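Local structure of uncharacterized protein ScGH5_18 (Streptomyces cattleya, 7LR8) at residues 200-212 / 367-379. The protein probably acts as a family 5 glycoside hydrolase on N-glycan core sugars, binding the disaccharide Manβ1-4GlcNAc in its active-site pocket. The protein carries 1 engineered substitution. Sequence-based numbering, arbitrary orientation.
Sequences AAWYLDDHPFTPA and GDQAPARSVCAPG
R373 drives its guanidinium in among the backbone carbonyls of 200-212, a worked example of how one buried arginine can bind both a short helix and the connection that follows it. NH2 donates to H207 O at 2.9 Å, lying in that carbonyl's plane, while NH1 reaches F209 O at 3.0 Å and, weakly, A200 O of helix 200-203. On its own segment NE meets A370 O almost straight (178°), within the guanidinium plane, and NH2 also bonds Q369 O, so both sides fix the group's rotation. P211 CD sits over the centre of one face; L204 O lies over the opposite one, offset toward its rim, without a hydrogen bond. A bend at chi3 (87°) turns the planar end toward these carbonyls, though the H207, F209 and Q369 oxygens are tilted from its plane. In fold terms, helix 200-203 and the connection to helix 211-216, following strand 194-196 of the (β/α)8 barrel, meet the segment linking strand 358-362 of the small C-terminal parallel sheet with helix 381-391. Next to the arginine, the D205 carboxylate grips S374 with both oxygens: OD1 takes N at 2.9 Å and OD2 takes OG at 2.8 Å, both syn but 26° out of plane. Y203 offers one ring face to A377 CA, 3.7 Å from the centroid, and to P378 CD.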
loop_
_atom_site.group_PDB
_atom_site.type_symbol
_atom_site.label_atom_id
_atom_site.label_comp_id
_atom_site.label_asym_id
_atom_site.label_seq_id
_atom_site.Cartn_x
_atom_site.Cartn_y
_atom_site.Cartn_z
ATOM N N ALA B 200 -0.437 11.659 -21.340
ATOM C CA ALA B 200 -1.657 11.058 -21.877
ATOM C C ALA B 200 -2.772 12.087 -22.017
ATOM O O ALA B 200 -3.627 11.967 -22.904
ATOM C CB ALA B 200 -2.132 9.918 -20.976
ATOM N N ALA B 201 -2.778 13.111 -21.161
ATOM C CA ALA B 201 -3.807 14.144 -21.267
ATOM C C ALA B 201 -3.738 14.881 -22.602
ATOM O O ALA B 201 -4.756 15.399 -23.070
ATOM C CB ALA B 201 -3.684 15.139 -20.112
ATOM N N TRP B 202 -2.560 14.945 -23.226
ATOM C CA TRP B 202 -2.411 15.587 -24.528
ATOM C C TRP B 202 -2.312 14.604 -25.686
ATOM O O TRP B 202 -2.593 14.988 -26.822
ATOM C CB TRP B 202 -1.162 16.486 -24.552
ATOM C CG TRP B 202 -1.015 17.292 -23.300
ATOM C CD1 TRP B 202 -0.303 16.957 -22.185
ATOM C CD2 TRP B 202 -1.622 18.554 -23.024
ATOM N NE1 TRP B 202 -0.421 17.938 -21.236
ATOM C CE2 TRP B 202 -1.227 18.932 -21.726
ATOM C CE3 TRP B 202 -2.458 19.402 -23.747
ATOM C CZ2 TRP B 202 -1.641 20.121 -21.138
ATOM C CZ3 TRP B 202 -2.867 20.582 -23.164
ATOM C CH2 TRP B 202 -2.459 20.931 -21.872
ATOM N N TYR B 203 -1.937 13.352 -25.428
ATOM C CA TYR B 203 -1.487 12.454 -26.481
ATOM C C TYR B 203 -2.369 11.231 -26.715
ATOM O O TYR B 203 -2.292 10.648 -27.804
ATOM C CB TYR B 203 -0.066 11.955 -26.171
ATOM C CG TYR B 203 1.049 12.966 -26.327
ATOM C CD1 TYR B 203 0.823 14.248 -26.838
ATOM C CD2 TYR B 203 2.344 12.627 -25.970
ATOM C CE1 TYR B 203 1.881 15.158 -26.984
ATOM C CE2 TYR B 203 3.393 13.519 -26.115
ATOM C CZ TYR B 203 3.163 14.776 -26.619
ATOM O OH TYR B 203 4.235 15.642 -26.762
ATOM N N LEU B 204 -3.189 10.826 -25.745
ATOM C CA LEU B 204 -3.903 9.547 -25.771
ATOM C C LEU B 204 -5.376 9.776 -26.087
ATOM O O LEU B 204 -6.105 10.354 -25.274
ATOM C CB LEU B 204 -3.771 8.825 -24.433
ATOM C CG LEU B 204 -2.817 7.653 -24.235
ATOM C CD1 LEU B 204 -3.306 6.803 -23.075
ATOM C CD2 LEU B 204 -2.699 6.822 -25.500
ATOM N N ASP B 205 -5.822 9.288 -27.243
ATOM C CA ASP B 205 -7.246 9.325 -27.546
ATOM C C ASP B 205 -8.016 8.573 -26.470
ATOM O O ASP B 205 -7.553 7.553 -25.950
ATOM C CB ASP B 205 -7.530 8.706 -28.917
ATOM C CG ASP B 205 -6.821 9.422 -30.050
ATOM O OD1 ASP B 205 -6.521 10.626 -29.925
ATOM O OD2 ASP B 205 -6.564 8.772 -31.076
ATOM N N ASP B 206 -9.185 9.095 -26.113
ATOM C CA ASP B 206 -10.109 8.491 -25.151
ATOM C C ASP B 206 -9.598 8.513 -23.711
ATOM O O ASP B 206 -10.271 7.976 -22.827
ATOM C CB ASP B 206 -10.472 7.049 -25.533
ATOM C CG ASP B 206 -11.020 6.948 -26.940
ATOM O OD1 ASP B 206 -11.831 7.819 -27.326
ATOM O OD2 ASP B 206 -10.635 6.006 -27.663
ATOM N N HIS B 207 -8.449 9.122 -23.436
ATOM C CA HIS B 207 -8.006 9.290 -22.053
ATOM C C HIS B 207 -8.939 10.261 -21.328
ATOM O O HIS B 207 -9.293 11.303 -21.887
ATOM C CB HIS B 207 -6.557 9.794 -22.034
ATOM C CG HIS B 207 -5.953 9.867 -20.665
ATOM N ND1 HIS B 207 -5.652 8.744 -19.923
ATOM C CD2 HIS B 207 -5.567 10.931 -19.918
ATOM C CE1 HIS B 207 -5.110 9.115 -18.775
ATOM N NE2 HIS B 207 -5.061 10.436 -18.742
ATOM N N PRO B 208 -9.369 9.946 -20.099
ATOM C CA PRO B 208 -10.444 10.734 -19.469
ATOM C C PRO B 208 -10.024 12.134 -19.078
ATOM O O PRO B 208 -10.881 13.023 -18.980
ATOM C CB PRO B 208 -10.810 9.908 -18.224
ATOM C CG PRO B 208 -10.252 8.557 -18.465
ATOM C CD PRO B 208 -9.031 8.747 -19.317
ATOM N N PHE B 209 -8.743 12.347 -18.804
ATOM C CA PHE B 209 -8.244 13.668 -18.459
ATOM C C PHE B 209 -7.839 14.351 -19.751
ATOM O O PHE B 209 -7.081 13.780 -20.544
ATOM C CB PHE B 209 -7.077 13.567 -17.475
ATOM C CG PHE B 209 -7.506 13.264 -16.054
ATOM C CD1 PHE B 209 -7.819 11.966 -15.665
ATOM C CD2 PHE B 209 -7.574 14.278 -15.107
ATOM C CE1 PHE B 209 -8.213 11.688 -14.346
ATOM C CE2 PHE B 209 -7.966 14.015 -13.793
ATOM C CZ PHE B 209 -8.290 12.715 -13.411
ATOM N N THR B 210 -8.388 15.538 -19.994
ATOM C CA THR B 210 -8.315 16.154 -21.311
ATOM C C THR B 210 -7.391 17.365 -21.323
ATOM O O THR B 210 -7.018 17.895 -20.269
ATOM C CB THR B 210 -9.711 16.589 -21.776
ATOM O OG1 THR B 210 -10.180 17.661 -20.942
ATOM C CG2 THR B 210 -10.699 15.416 -21.713
ATOM N N PRO B 211 -6.991 17.831 -22.512
ATOM C CA PRO B 211 -6.270 19.113 -22.569
ATOM C C PRO B 211 -7.068 20.256 -21.972
ATOM O O PRO B 211 -6.503 21.142 -21.321
ATOM C CB PRO B 211 -6.032 19.315 -24.069
ATOM C CG PRO B 211 -6.097 17.929 -24.666
ATOM C CD PRO B 211 -7.114 17.197 -23.839
ATOM N N ALA B 212 -8.382 20.257 -22.174
ATOM C CA ALA B 212 -9.211 21.307 -21.593
ATOM C C ALA B 212 -9.137 21.299 -20.067
ATOM O O ALA B 212 -9.081 22.367 -19.442
ATOM C CB ALA B 212 -10.654 21.150 -22.069
ATOM N N GLY B 367 -16.021 18.738 -29.933
ATOM C CA GLY B 367 -16.307 18.699 -28.514
ATOM C C GLY B 367 -15.130 19.165 -27.678
ATOM O O GLY B 367 -14.159 19.740 -28.173
ATOM N N ASP B 368 -15.224 18.897 -26.377
ATOM C CA ASP B 368 -14.191 19.299 -25.432
ATOM C C ASP B 368 -13.399 18.120 -24.884
ATOM O O ASP B 368 -12.565 18.307 -23.991
ATOM C CB ASP B 368 -14.810 20.092 -24.281
ATOM C CG ASP B 368 -15.174 21.506 -24.683
ATOM O OD1 ASP B 368 -14.332 22.180 -25.315
ATOM O OD2 ASP B 368 -16.307 21.938 -24.373
ATOM N N GLN B 369 -13.632 16.914 -25.399
ATOM C CA GLN B 369 -12.979 15.712 -24.903
ATOM C C GLN B 369 -11.827 15.241 -25.788
ATOM O O GLN B 369 -11.273 14.168 -25.535
ATOM C CB GLN B 369 -14.009 14.599 -24.733
ATOM C CG GLN B 369 -15.114 14.977 -23.756
ATOM C CD GLN B 369 -16.196 13.928 -23.647
ATOM O OE1 GLN B 369 -16.062 12.824 -24.173
ATOM N NE2 GLN B 369 -17.280 14.266 -22.953
ATOM N N ALA B 370 -11.470 16.013 -26.814
ATOM C CA ALA B 370 -10.294 15.763 -27.642
ATOM C C ALA B 370 -10.161 14.309 -28.107
ATOM O O ALA B 370 -9.163 13.646 -27.810
ATOM C CB ALA B 370 -9.035 16.205 -26.909
ATOM N N PRO B 371 -11.145 13.789 -28.848
ATOM C CA PRO B 371 -11.093 12.373 -29.261
ATOM C C PRO B 371 -10.009 12.046 -30.289
ATOM O O PRO B 371 -9.769 10.858 -30.542
ATOM C CB PRO B 371 -12.485 12.138 -29.853
ATOM C CG PRO B 371 -12.881 13.487 -30.364
ATOM C CD PRO B 371 -12.353 14.463 -29.356
ATOM N N ALA B 372 -9.359 13.040 -30.895
ATOM C CA ALA B 372 -8.318 12.767 -31.882
ATOM C C ALA B 372 -7.015 13.460 -31.512
ATOM O O ALA B 372 -6.251 13.877 -32.388
ATOM C CB ALA B 372 -8.771 13.179 -33.283
ATOM N N ARG B 373 -6.734 13.577 -30.215
ATOM C CA ARG B 373 -5.557 14.306 -29.767
ATOM C C ARG B 373 -4.257 13.603 -30.117
ATOM O O ARG B 373 -3.194 14.228 -30.017
ATOM C CB ARG B 373 -5.626 14.539 -28.259
ATOM C CG ARG B 373 -5.436 13.290 -27.410
ATOM C CD ARG B 373 -5.731 13.596 -25.942
ATOM N NE ARG B 373 -7.145 13.437 -25.620
ATOM C CZ ARG B 373 -7.601 13.189 -24.404
ATOM N NH1 ARG B 373 -6.755 13.080 -23.392
ATOM N NH2 ARG B 373 -8.905 13.037 -24.207
ATOM N N SER B 374 -4.309 12.335 -30.538
ATOM C CA SER B 374 -3.076 11.631 -30.871
ATOM C C SER B 374 -2.324 12.266 -32.040
ATOM O O SER B 374 -1.154 11.929 -32.248
ATOM C CB SER B 374 -3.374 10.156 -31.175
ATOM O OG SER B 374 -4.312 10.020 -32.224
ATOM N N VAL B 375 -2.947 13.176 -32.794
ATOM C CA VAL B 375 -2.194 13.927 -33.795
ATOM C C VAL B 375 -1.130 14.788 -33.134
ATOM O O VAL B 375 -0.183 15.229 -33.798
ATOM C CB VAL B 375 -3.132 14.792 -34.663
ATOM C CG1 VAL B 375 -4.102 13.908 -35.445
ATOM C CG2 VAL B 375 -3.870 15.830 -33.811
ATOM N N CYS B 376 -1.262 15.037 -31.836
ATOM C CA CYS B 376 -0.298 15.815 -31.076
ATOM C C CYS B 376 0.844 14.971 -30.536
ATOM O O CYS B 376 1.845 15.539 -30.081
ATOM C CB CYS B 376 -0.992 16.522 -29.909
ATOM S SG CYS B 376 -2.276 17.689 -30.413
ATOM N N ALA B 377 0.708 13.645 -30.564
ATOM C CA ALA B 377 1.695 12.741 -30.006
ATOM C C ALA B 377 2.872 12.588 -30.959
ATOM O O ALA B 377 2.774 12.943 -32.136
ATOM C CB ALA B 377 1.060 11.377 -29.743
ATOM N N PRO B 378 4.002 12.074 -30.473
ATOM C CA PRO B 378 5.109 11.744 -31.382
ATOM C C PRO B 378 4.623 10.907 -32.558
ATOM O O PRO B 378 3.867 9.948 -32.392
ATOM C CB PRO B 378 6.078 10.964 -30.486
ATOM C CG PRO B 378 5.833 11.533 -29.107
ATOM C CD PRO B 378 4.361 11.853 -29.056
ATOM N N GLY B 379 5.052 11.285 -33.763
ATOM C CA GLY B 379 4.554 10.666 -34.974
ATOM C C GLY B 379 3.308 11.308 -35.548
ATOM O O GLY B 379 2.976 11.044 -36.711
HETATM O O HOH W 1 -10.739 8.361 -30.370
HETATM O O HOH W 2 -12.777 18.155 -21.337
HETATM O O HOH W 3 -10.057 18.878 -24.394
#